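Local structure of BH0493 protein (Bacillus halodurans C-125, 2QEE) at residues S350-H355 with R408-F413; K297-M302 with R412-N417; V313-F318 with E345-S350; P219-V224 with P256-I261. The protein binds zinc and is probably a metal-dependent hydrolase of the amidohydrolase superfamily. All coordinates share one frame; numbering follows the deposited sequence. Where two conformers were deposited one is given.

Overall arrangement
The four contacts belong to a fold consistent with the distorted (beta/alpha)8 barrel of amidohydrolases. Along the chain contact 4 closes first, pairing strands 222-226 and 257-264; contact 2 opens on strand 298-302, the next neighbour in that sheet, and contact 3 is nested in the loop contact 2 closes. Contact 1 opens as contact 3 ends, sharing Ser350 with it, and both meet the second subunit. Helix 395-414 serves contacts 1 and 2, whose centres are about 7 Å apart, and also packs on contact 4, centred about 8 Å from contact 2. Contacts 1, 2 and 3 lie on one side of the chain's centre. Together they connect the zinc site's surroundings, the C-terminal helix and the subunit interface.

Contact 1: S350-H355 with R408-F413; sequences SFIPQH and RNFWRF
In Asn409 the amide carbon CG stands anti to the carbonyl carbon, beside the backbone N (chi1 -75°), and in Ile352 CG1 takes the same position (chi1 -60°); these turns carry the amide to the Phe351 carbonyl and the longer isoleucine branch to the helix backbone. The contact ties the loop after helix 333-347 to the C-terminal helix 395-414 in a fold consistent with the (beta/alpha)8 barrel of amidohydrolases. Asn409 ND2 donates to Phe351 O at 2.9 Å. The acceptor lies close to the plane of the amide, whereas the donor stands above the carbonyl plane of Phe351, 43° out of it. The same nitrogen also bonds Thr349 O, so one short amide holds two carbonyls of the loop. A leucine here would probably take this donor from both carbonyls and weaken the tie between loop and helix. Trp60 of the second subunit packs on Ser350 and Asn409, placing this corner at the interface. Ile352 runs past Asn409 in the opposite direction, its CG1 4.1 Å from Asn409 CB. An unbranched tip suits the place beyond, where Ile352 CD1 comes to 3.8 Å from Phe410 CA. The Phe410 ring itself leads away, onto Met27 and Tyr221, and only its rim is met: Ile352 CD1 lies near the ring plane, 4.0 Å from Phe410 CD1.

Contact 2: K297-M302 with R412-N417; sequences KFLVTM and RFVGRN
Lys297 and Phe413 slide past each other in opposite directions, the lysine chain running over one face of the ring toward the helix backbone that carries it. Contact begins at the root, where Lys297 CB is 3.6 Å from Phe413 CZ, and continues as a CH-pi interaction: Lys297 CD sits above the middle of the ring, 4.2 Å from the centroid of Phe413. A bend at chi3 (-76°) brings the ammonium group down on the main chain. Lys297 NZ donates to Phe413 O at 2.7 Å, approaching 31° out of the carbonyl plane, while a water accepts from Lys297 NZ at 3.0 Å and donates to Arg412 O. Lysine suits this place because its methylenes cover an aromatic face while its charged end serves carbonyls in the last turn of a helix, where the dipole would probably favour a cation; the cation-pi attraction is long and at most weak. Leu299, two residues along, runs antiparallel past the same ring, Leu299 CD2 lying 3.9 Å from Phe413 CD2, and its other methyl reaches Val414. Met322 of strand 321-323 also touches the phenylalanine. Gly415 has a positive phi of 79° that glycine accepts easily; Gly415 N bonds back to Arg412 O, and Arg416 N probably to Trp411 O. The helix thus ends in a Schellman motif, laid against the N-terminal end of strand 298-302.

Contact 3: V313-F318 with E345-S350; sequences VLARKF and EMLGTS
Arg316 lays its aliphatic chain across Met346 at about a right angle, Arg316 CD resting 3.9 Å from Met346 CB, and its CG also touches a methyl of Leu347. A bend at chi3 (55°) folds the guanidinium back toward the end of the facing helix, where Arg316 NH1 donates to Met346 O at 2.8 Å. The bond comes from the edge of the group but is not straight (N-H...O angle 137°). NH1 also forms a salt bridge with Glu56 of the second subunit, and NH2 bonds Tyr52 O of that subunit, so a long side chain with several N-H donors suits the joining of two helices and a neighbour. A methionine in its place would probably follow the same apolar path but leave Glu56 of the second subunit without its charge mate, and Met346 O and that subunit's Tyr52 O without these donors. The rest of the packing is apolar: the Met346 sulfur SD lies 4.0 Å from Val313 CG2, and Ala315, small enough to admit a branched neighbour, has its CB 3.9 Å from Leu347 CD2. Beyond Leu347 the chain reverses in a type II' turn, with Gly348 at positive phi; Leu347 O accepts both Ser350 N and Ser350 OG, the hydroxyl arriving on a lone pair. Helices 308-317 and 333-347 meet near their C-terminal ends, with Ala315 and Leu347 both resting on Ile323 of strand 321-323.

Contact 4: P219-V224 with P256-I261; sequences PVYMAV and PFAMMI
Strands 222-224 and 257-261 run parallel, their axes 4.6 Å apart at closest approach and inclined by 18°. They are the two strands of a beta-alpha-beta crossover through helix 237-253, a unit of what is probably a (beta/alpha)8 barrel. Four backbone bonds join them: Met222 N to Pro256 O, Ala258 N to Met222 O (2.7 Å, almost straight at 177°), Val224 N to Ala258 O, and Met260 N to Val224 O. On one face of the sheet the small Ala223 and Ala258 accommodate a large ring: Tyr221, with CG in the crowded position between backbone N and carbonyl carbon (chi1 55°), brings CD1 to 3.6 Å from Ala258 CB. Its hydroxyl bonds Met27 O, and its side chain packs on His28, a zinc ligand. The Met260 side chain comes within about 4 Å of the zinc ion, so this end of the pair borders the metal site. On the other face Val224 and Phe257 pack on helix 174-178. There Val224 CG1 lies 3.5 Å from Phe257 CZ, Met259 CG lies over one face of that ring, toward its rim, and at its edge, in plane, Phe257 CD1 is 3.5 Å from Met222 O.

Contact 1: S350-H355 with R408-F413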
# COMPACT_ATOMS: atom_id res chain seq x y z
N SER C 350 2.56 -15.08 -15.80
CA SER C 350 1.37 -15.95 -15.59
C SER C 350 0.13 -15.21 -14.99
O SER C 350 -0.48 -15.66 -13.99
CB SER C 350 1.74 -17.21 -14.76
OG SER C 350 2.11 -16.95 -13.40
N PHE C 351 -0.21 -14.08 -15.59
CA PHE C 351 -1.43 -13.38 -15.21
C PHE C 351 -1.92 -12.55 -16.36
O PHE C 351 -1.24 -12.45 -17.39
CB PHE C 351 -1.13 -12.46 -13.99
CG PHE C 351 -0.18 -11.28 -14.28
CD1 PHE C 351 -0.70 -10.01 -14.31
CD2 PHE C 351 1.22 -11.46 -14.39
CE1 PHE C 351 0.13 -8.88 -14.55
CE2 PHE C 351 2.07 -10.37 -14.63
CZ PHE C 351 1.53 -9.08 -14.71
N ILE C 352 -3.09 -11.93 -16.19
CA ILE C 352 -3.66 -11.04 -17.19
C ILE C 352 -3.60 -9.62 -16.62
O ILE C 352 -4.36 -9.25 -15.68
CB ILE C 352 -5.13 -11.45 -17.54
CG1 ILE C 352 -5.17 -12.90 -18.09
CG2 ILE C 352 -5.82 -10.40 -18.46
CD1 ILE C 352 -6.61 -13.47 -18.04
N PRO C 353 -2.67 -8.82 -17.12
CA PRO C 353 -2.49 -7.47 -16.47
C PRO C 353 -3.67 -6.51 -16.54
O PRO C 353 -3.84 -5.69 -15.63
CB PRO C 353 -1.29 -6.84 -17.21
CG PRO C 353 -1.15 -7.66 -18.49
CD PRO C 353 -1.63 -9.09 -18.14
N GLN C 354 -4.50 -6.54 -17.59
CA GLN C 354 -5.49 -5.49 -17.68
C GLN C 354 -6.74 -5.93 -18.46
O GLN C 354 -6.66 -6.86 -19.29
CB GLN C 354 -4.91 -4.23 -18.31
CG GLN C 354 -5.82 -3.01 -18.33
CD GLN C 354 -6.22 -2.57 -16.91
OE1 GLN C 354 -6.86 -3.35 -16.18
NE2 GLN C 354 -5.88 -1.31 -16.53
N HIS C 355 -7.84 -5.24 -18.15
CA HIS C 355 -9.07 -5.27 -18.94
C HIS C 355 -9.58 -3.83 -18.93
O HIS C 355 -9.16 -3.07 -18.06
CB HIS C 355 -10.11 -6.23 -18.36
CG HIS C 355 -10.64 -5.86 -17.01
ND1 HIS C 355 -9.91 -6.03 -15.85
CD2 HIS C 355 -11.82 -5.31 -16.62
CE1 HIS C 355 -10.62 -5.63 -14.81
NE2 HIS C 355 -11.79 -5.19 -15.25
N ARG C 408 -3.15 -14.47 -25.07
CA ARG C 408 -3.10 -15.94 -24.98
C ARG C 408 -3.35 -16.50 -23.59
O ARG C 408 -3.91 -17.57 -23.48
CB ARG C 408 -1.77 -16.50 -25.49
CG ARG C 408 -1.44 -16.04 -26.87
CD ARG C 408 -0.10 -16.64 -27.39
NE ARG C 408 0.19 -16.11 -28.72
CZ ARG C 408 1.39 -16.12 -29.31
NH1 ARG C 408 2.46 -16.63 -28.71
NH2 ARG C 408 1.50 -15.60 -30.53
N ASN C 409 -2.94 -15.79 -22.52
CA ASN C 409 -3.16 -16.32 -21.18
C ASN C 409 -4.65 -16.43 -20.90
O ASN C 409 -5.07 -17.40 -20.27
CB ASN C 409 -2.56 -15.39 -20.08
CG ASN C 409 -1.04 -15.50 -20.01
OD1 ASN C 409 -0.42 -16.46 -20.54
ND2 ASN C 409 -0.40 -14.50 -19.28
N PHE C 410 -5.42 -15.53 -21.49
CA PHE C 410 -6.86 -15.56 -21.22
C PHE C 410 -7.43 -16.79 -21.99
O PHE C 410 -8.10 -17.66 -21.39
CB PHE C 410 -7.56 -14.31 -21.72
CG PHE C 410 -9.07 -14.41 -21.65
CD1 PHE C 410 -9.72 -14.38 -20.40
CD2 PHE C 410 -9.83 -14.57 -22.80
CE1 PHE C 410 -11.13 -14.50 -20.30
CE2 PHE C 410 -11.25 -14.66 -22.73
CZ PHE C 410 -11.91 -14.63 -21.46
N TRP C 411 -7.15 -16.88 -23.28
CA TRP C 411 -7.80 -18.01 -24.06
C TRP C 411 -7.35 -19.36 -23.55
O TRP C 411 -8.11 -20.34 -23.51
CB TRP C 411 -7.51 -17.84 -25.53
CG TRP C 411 -8.16 -16.60 -26.05
CD1 TRP C 411 -7.55 -15.44 -26.44
CD2 TRP C 411 -9.56 -16.38 -26.17
NE1 TRP C 411 -8.51 -14.52 -26.84
CE2 TRP C 411 -9.75 -15.08 -26.64
CE3 TRP C 411 -10.70 -17.19 -25.90
CZ2 TRP C 411 -11.03 -14.55 -26.90
CZ3 TRP C 411 -11.98 -16.64 -26.16
CH2 TRP C 411 -12.12 -15.35 -26.65
N ARG C 412 -6.07 -19.46 -23.22
CA ARG C 412 -5.53 -20.70 -22.66
C ARG C 412 -6.30 -21.06 -21.38
O ARG C 412 -6.73 -22.22 -21.18
CB ARG C 412 -4.04 -20.51 -22.37
CG ARG C 412 -3.15 -21.70 -22.69
CD ARG C 412 -1.67 -21.22 -22.88
NE ARG C 412 -0.72 -22.19 -22.32
CZ ARG C 412 -0.50 -22.38 -21.02
NH1 ARG C 412 -1.19 -21.70 -20.09
NH2 ARG C 412 0.39 -23.28 -20.63
N PHE C 413 -6.52 -20.07 -20.51
CA PHE C 413 -7.15 -20.37 -19.22
C PHE C 413 -8.63 -20.80 -19.37
O PHE C 413 -9.11 -21.70 -18.65
CB PHE C 413 -7.07 -19.17 -18.30
CG PHE C 413 -7.49 -19.49 -16.87
CD1 PHE C 413 -6.62 -20.23 -16.04
CD2 PHE C 413 -8.70 -19.01 -16.34
CE1 PHE C 413 -6.96 -20.55 -14.69
CE2 PHE C 413 -9.04 -19.32 -15.03
CZ PHE C 413 -8.19 -20.10 -14.20

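Contact 2: K297-M302 with R412-N417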
# COMPACT_ATOMS: atom_id res chain seq x y z
N LYS C 297 -12.07 -23.75 -12.49
CA LYS C 297 -11.16 -22.58 -12.77
C LYS C 297 -11.82 -21.27 -12.32
O LYS C 297 -13.02 -21.07 -12.55
CB LYS C 297 -10.87 -22.52 -14.27
CG LYS C 297 -9.94 -23.72 -14.65
CD LYS C 297 -9.43 -23.63 -16.04
CE LYS C 297 -10.50 -24.00 -17.03
NZ LYS C 297 -9.86 -24.31 -18.37
N PHE C 298 -11.02 -20.35 -11.74
CA PHE C 298 -11.57 -19.14 -11.20
C PHE C 298 -10.76 -17.95 -11.72
O PHE C 298 -9.50 -17.97 -11.66
CB PHE C 298 -11.45 -19.16 -9.67
CG PHE C 298 -12.18 -20.31 -9.03
CD1 PHE C 298 -13.50 -20.11 -8.58
CD2 PHE C 298 -11.60 -21.58 -8.91
CE1 PHE C 298 -14.20 -21.16 -8.01
CE2 PHE C 298 -12.34 -22.65 -8.31
CZ PHE C 298 -13.63 -22.40 -7.87
N LEU C 299 -11.47 -16.96 -12.24
CA LEU C 299 -10.84 -15.69 -12.63
C LEU C 299 -11.18 -14.73 -11.52
O LEU C 299 -12.36 -14.63 -11.14
CB LEU C 299 -11.45 -15.21 -13.95
CG LEU C 299 -10.95 -15.94 -15.21
CD1 LEU C 299 -12.07 -15.78 -16.31
CD2 LEU C 299 -9.63 -15.30 -15.71
N VAL C 300 -10.21 -14.00 -10.97
CA VAL C 300 -10.54 -13.06 -9.86
C VAL C 300 -9.88 -11.73 -10.07
O VAL C 300 -8.71 -11.69 -10.49
CB VAL C 300 -10.06 -13.66 -8.52
CG1 VAL C 300 -10.32 -12.68 -7.27
CG2 VAL C 300 -10.75 -15.01 -8.22
N THR C 301 -10.63 -10.68 -9.82
CA THR C 301 -10.10 -9.33 -9.68
C THR C 301 -10.71 -8.75 -8.38
O THR C 301 -11.86 -9.11 -8.03
CB THR C 301 -10.39 -8.46 -10.93
OG1 THR C 301 -9.50 -7.32 -10.96
CG2 THR C 301 -11.86 -7.96 -11.04
N MET C 302 -9.97 -7.86 -7.71
CA MET C 302 -10.46 -7.37 -6.40
C MET C 302 -10.41 -5.86 -6.38
O MET C 302 -9.58 -5.25 -7.06
CB MET C 302 -9.70 -7.94 -5.21
CG MET C 302 -9.89 -9.47 -5.09
SD MET C 302 -9.15 -10.26 -3.71
CE MET C 302 -10.50 -9.90 -2.47
N ARG C 412 -6.07 -19.46 -23.22
CA ARG C 412 -5.53 -20.70 -22.66
C ARG C 412 -6.30 -21.06 -21.38
O ARG C 412 -6.73 -22.22 -21.18
CB ARG C 412 -4.04 -20.51 -22.37
CG ARG C 412 -3.15 -21.70 -22.69
CD ARG C 412 -1.67 -21.22 -22.88
NE ARG C 412 -0.72 -22.19 -22.32
CZ ARG C 412 -0.50 -22.38 -21.02
NH1 ARG C 412 -1.19 -21.70 -20.09
NH2 ARG C 412 0.39 -23.28 -20.63
N PHE C 413 -6.52 -20.07 -20.51
CA PHE C 413 -7.15 -20.37 -19.22
C PHE C 413 -8.63 -20.80 -19.37
O PHE C 413 -9.11 -21.70 -18.65
CB PHE C 413 -7.07 -19.17 -18.30
CG PHE C 413 -7.49 -19.49 -16.87
CD1 PHE C 413 -6.62 -20.23 -16.04
CD2 PHE C 413 -8.70 -19.01 -16.34
CE1 PHE C 413 -6.96 -20.55 -14.69
CE2 PHE C 413 -9.04 -19.32 -15.03
CZ PHE C 413 -8.19 -20.10 -14.20
N VAL C 414 -9.36 -20.15 -20.27
CA VAL C 414 -10.81 -20.44 -20.38
C VAL C 414 -10.99 -21.66 -21.28
O VAL C 414 -12.12 -22.10 -21.50
CB VAL C 414 -11.61 -19.25 -20.92
CG1 VAL C 414 -11.45 -17.99 -19.96
CG2 VAL C 414 -11.19 -18.87 -22.36
N GLY C 415 -9.88 -22.18 -21.80
CA GLY C 415 -9.89 -23.45 -22.54
C GLY C 415 -10.39 -23.33 -23.96
O GLY C 415 -11.02 -24.27 -24.44
N ARG C 416 -10.12 -22.20 -24.63
CA ARG C 416 -10.57 -21.99 -26.04
C ARG C 416 -9.69 -21.13 -27.00
O ARG C 416 -8.46 -21.18 -26.89
CB ARG C 416 -12.09 -21.70 -26.16
CG ARG C 416 -12.67 -20.66 -25.25
CD ARG C 416 -14.12 -21.00 -24.85
NE ARG C 416 -15.11 -20.28 -25.64
CZ ARG C 416 -16.42 -20.29 -25.40
NH1 ARG C 416 -17.22 -19.58 -26.18
NH2 ARG C 416 -16.93 -20.98 -24.38
N ASN C 417 -10.37 -20.37 -27.89
CA ASN C 417 -9.91 -19.73 -29.19
C ASN C 417 -8.45 -19.78 -29.75
O ASN C 417 -7.59 -20.49 -29.22
CB ASN C 417 -10.64 -18.35 -29.43
CG ASN C 417 -9.68 -17.14 -29.62
OD1 ASN C 417 -8.50 -17.20 -29.25
ND2 ASN C 417 -10.20 -16.03 -30.16
O HOH W 1 -7.06 -24.35 -19.36

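Contact 3: V313-F318 with E345-S350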
# COMPACT_ATOMS: atom_id res chain seq x y z
N VAL C 313 -0.19 -13.31 -3.94
CA VAL C 313 0.40 -14.47 -3.26
C VAL C 313 -0.53 -15.68 -3.39
O VAL C 313 -0.08 -16.83 -3.54
CB VAL C 313 0.68 -14.20 -1.75
CG1 VAL C 313 1.36 -15.44 -1.09
CG2 VAL C 313 1.61 -12.96 -1.58
N LEU C 314 -1.83 -15.44 -3.37
CA LEU C 314 -2.77 -16.57 -3.49
C LEU C 314 -2.63 -17.23 -4.88
O LEU C 314 -2.72 -18.47 -4.99
CB LEU C 314 -4.19 -16.05 -3.27
CG LEU C 314 -5.22 -17.19 -3.04
CD1 LEU C 314 -4.85 -18.14 -1.88
CD2 LEU C 314 -6.59 -16.55 -2.80
N ALA C 315 -2.44 -16.42 -5.91
CA ALA C 315 -2.15 -16.95 -7.30
C ALA C 315 -0.87 -17.83 -7.28
O ALA C 315 -0.76 -18.85 -8.00
CB ALA C 315 -1.98 -15.82 -8.29
N ARG C 316 0.13 -17.42 -6.50
CA ARG C 316 1.31 -18.31 -6.36
C ARG C 316 0.93 -19.68 -5.80
O ARG C 316 1.64 -20.64 -6.06
CB ARG C 316 2.36 -17.74 -5.43
CG ARG C 316 3.05 -16.47 -5.97
CD ARG C 316 4.18 -16.02 -5.01
NE ARG C 316 5.20 -17.06 -4.72
CZ ARG C 316 6.25 -17.30 -5.51
NH1 ARG C 316 6.43 -16.60 -6.64
NH2 ARG C 316 7.09 -18.27 -5.19
N LYS C 317 -0.14 -19.75 -5.02
CA LYS C 317 -0.50 -21.05 -4.37
C LYS C 317 -1.33 -21.95 -5.26
O LYS C 317 -1.28 -23.17 -5.12
CB LYS C 317 -1.31 -20.85 -3.10
CG LYS C 317 -0.71 -19.88 -2.08
CD LYS C 317 0.61 -20.42 -1.59
CE LYS C 317 1.82 -19.61 -2.10
NZ LYS C 317 3.12 -20.14 -1.46
N PHE C 318 -2.12 -21.34 -6.12
CA PHE C 318 -3.16 -22.11 -6.88
C PHE C 318 -3.15 -21.87 -8.35
O PHE C 318 -3.48 -20.78 -8.79
CB PHE C 318 -4.58 -21.85 -6.33
CG PHE C 318 -4.74 -22.28 -4.92
CD1 PHE C 318 -4.93 -23.63 -4.61
CD2 PHE C 318 -4.67 -21.37 -3.90
CE1 PHE C 318 -5.04 -24.03 -3.30
CE2 PHE C 318 -4.79 -21.74 -2.60
CZ PHE C 318 -4.98 -23.10 -2.28
N GLU C 345 6.63 -9.46 -10.53
CA GLU C 345 7.74 -9.95 -9.63
C GLU C 345 7.46 -11.34 -9.04
O GLU C 345 8.37 -12.14 -8.91
CB GLU C 345 8.05 -8.90 -8.51
CG GLU C 345 8.74 -7.66 -9.21
CD GLU C 345 8.83 -6.39 -8.37
OE1 GLU C 345 8.55 -6.41 -7.13
OE2 GLU C 345 9.21 -5.37 -9.02
N MET C 346 6.18 -11.64 -8.72
CA MET C 346 5.84 -12.90 -8.06
C MET C 346 5.25 -13.96 -8.97
O MET C 346 5.11 -15.12 -8.56
CB MET C 346 4.83 -12.64 -6.92
CG MET C 346 5.55 -12.23 -5.63
SD MET C 346 4.42 -11.98 -4.27
CE MET C 346 3.95 -10.31 -4.70
N LEU C 347 4.82 -13.53 -10.15
CA LEU C 347 4.13 -14.47 -11.08
C LEU C 347 4.77 -14.53 -12.46
O LEU C 347 4.31 -15.28 -13.33
CB LEU C 347 2.65 -14.07 -11.25
CG LEU C 347 1.81 -14.02 -9.96
CD1 LEU C 347 0.42 -13.51 -10.36
CD2 LEU C 347 1.71 -15.40 -9.33
N GLY C 348 5.80 -13.71 -12.72
CA GLY C 348 6.37 -13.74 -14.06
C GLY C 348 5.34 -13.20 -15.06
O GLY C 348 4.82 -12.14 -14.89
N THR C 349 5.08 -13.96 -16.12
CA THR C 349 4.05 -13.57 -17.07
C THR C 349 2.73 -14.37 -16.92
O THR C 349 1.85 -14.30 -17.83
CB THR C 349 4.54 -13.76 -18.54
OG1 THR C 349 4.90 -15.13 -18.69
CG2 THR C 349 5.75 -12.81 -18.81
N SER C 350 2.56 -15.08 -15.80
CA SER C 350 1.37 -15.95 -15.59
C SER C 350 0.13 -15.21 -14.99
O SER C 350 -0.48 -15.66 -13.99
CB SER C 350 1.74 -17.21 -14.76
OG SER C 350 2.11 -16.95 -13.40

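Contact 4: P219-V224 with P256-I261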
# COMPACT_ATOMS: atom_id res chain seq x y z
N PRO C 219 -20.92 -18.81 -23.34
CA PRO C 219 -20.10 -17.81 -22.64
C PRO C 219 -18.69 -18.37 -22.41
O PRO C 219 -18.51 -19.58 -22.21
CB PRO C 219 -20.85 -17.67 -21.29
CG PRO C 219 -21.42 -19.05 -21.04
CD PRO C 219 -21.89 -19.46 -22.44
N VAL C 220 -17.70 -17.47 -22.40
CA VAL C 220 -16.34 -17.83 -22.03
C VAL C 220 -16.13 -18.01 -20.53
O VAL C 220 -15.21 -18.68 -20.10
CB VAL C 220 -15.31 -16.82 -22.67
CG1 VAL C 220 -15.40 -16.93 -24.20
CG2 VAL C 220 -15.60 -15.45 -22.25
N TYR C 221 -16.99 -17.37 -19.73
CA TYR C 221 -17.01 -17.59 -18.29
C TYR C 221 -18.37 -17.11 -17.76
O TYR C 221 -19.11 -16.41 -18.49
CB TYR C 221 -15.81 -16.88 -17.55
CG TYR C 221 -15.67 -15.39 -17.79
CD1 TYR C 221 -16.49 -14.48 -17.10
CD2 TYR C 221 -14.65 -14.87 -18.65
CE1 TYR C 221 -16.40 -13.06 -17.31
CE2 TYR C 221 -14.53 -13.47 -18.86
CZ TYR C 221 -15.41 -12.57 -18.18
OH TYR C 221 -15.27 -11.21 -18.35
N MET C 222 -18.69 -17.52 -16.55
CA MET C 222 -19.82 -16.99 -15.76
C MET C 222 -19.25 -16.04 -14.70
O MET C 222 -18.20 -16.35 -14.11
CB MET C 222 -20.51 -18.15 -15.04
CG MET C 222 -21.24 -19.10 -16.06
SD MET C 222 -22.12 -20.46 -15.21
CE MET C 222 -20.79 -21.64 -14.90
N ALA C 223 -19.92 -14.94 -14.44
CA ALA C 223 -19.30 -13.91 -13.58
C ALA C 223 -20.28 -13.42 -12.52
O ALA C 223 -21.51 -13.39 -12.75
CB ALA C 223 -18.89 -12.76 -14.41
N VAL C 224 -19.71 -12.89 -11.44
CA VAL C 224 -20.51 -12.20 -10.40
C VAL C 224 -19.62 -11.17 -9.73
O VAL C 224 -18.39 -11.35 -9.73
CB VAL C 224 -21.06 -13.21 -9.39
CG1 VAL C 224 -19.93 -13.91 -8.56
CG2 VAL C 224 -22.09 -12.54 -8.46
N PRO C 256 -14.80 -21.27 -16.61
CA PRO C 256 -14.35 -20.61 -15.35
C PRO C 256 -15.47 -19.79 -14.71
O PRO C 256 -16.43 -19.33 -15.41
CB PRO C 256 -13.22 -19.66 -15.80
CG PRO C 256 -12.76 -20.17 -17.16
CD PRO C 256 -14.02 -20.81 -17.79
N PHE C 257 -15.31 -19.56 -13.39
CA PHE C 257 -16.17 -18.66 -12.62
C PHE C 257 -15.37 -17.38 -12.31
O PHE C 257 -14.32 -17.47 -11.66
CB PHE C 257 -16.48 -19.37 -11.34
CG PHE C 257 -17.45 -18.64 -10.44
CD1 PHE C 257 -18.35 -17.72 -10.94
CD2 PHE C 257 -17.43 -18.90 -9.08
CE1 PHE C 257 -19.24 -17.07 -10.05
CE2 PHE C 257 -18.32 -18.25 -8.20
CZ PHE C 257 -19.19 -17.32 -8.72
N ALA C 258 -15.87 -16.25 -12.77
CA ALA C 258 -15.17 -14.99 -12.55
C ALA C 258 -15.80 -14.32 -11.35
O ALA C 258 -17.02 -14.05 -11.35
CB ALA C 258 -15.27 -14.08 -13.75
N MET C 259 -14.97 -13.94 -10.39
CA MET C 259 -15.46 -13.28 -9.20
C MET C 259 -14.79 -11.91 -9.10
O MET C 259 -13.57 -11.84 -9.10
CB MET C 259 -15.12 -14.08 -7.96
CG MET C 259 -15.68 -15.51 -7.96
SD MET C 259 -15.41 -16.41 -6.44
CE MET C 259 -13.71 -16.80 -6.57
N MET C 260 -15.59 -10.86 -9.07
CA MET C 260 -15.09 -9.50 -8.95
C MET C 260 -15.48 -9.03 -7.55
O MET C 260 -16.65 -8.75 -7.31
CB MET C 260 -15.72 -8.66 -10.06
CG MET C 260 -15.40 -9.33 -11.43
SD MET C 260 -15.88 -8.33 -12.84
CE MET C 260 -17.20 -7.29 -12.28
N ILE C 261 -14.51 -8.97 -6.63
CA ILE C 261 -14.84 -8.93 -5.23
C ILE C 261 -14.46 -7.55 -4.64
O ILE C 261 -13.37 -7.06 -4.88
CB ILE C 261 -14.07 -10.02 -4.48
CG1 ILE C 261 -14.52 -11.43 -4.93
CG2 ILE C 261 -14.27 -9.85 -2.94
CD1 ILE C 261 -13.51 -12.57 -4.57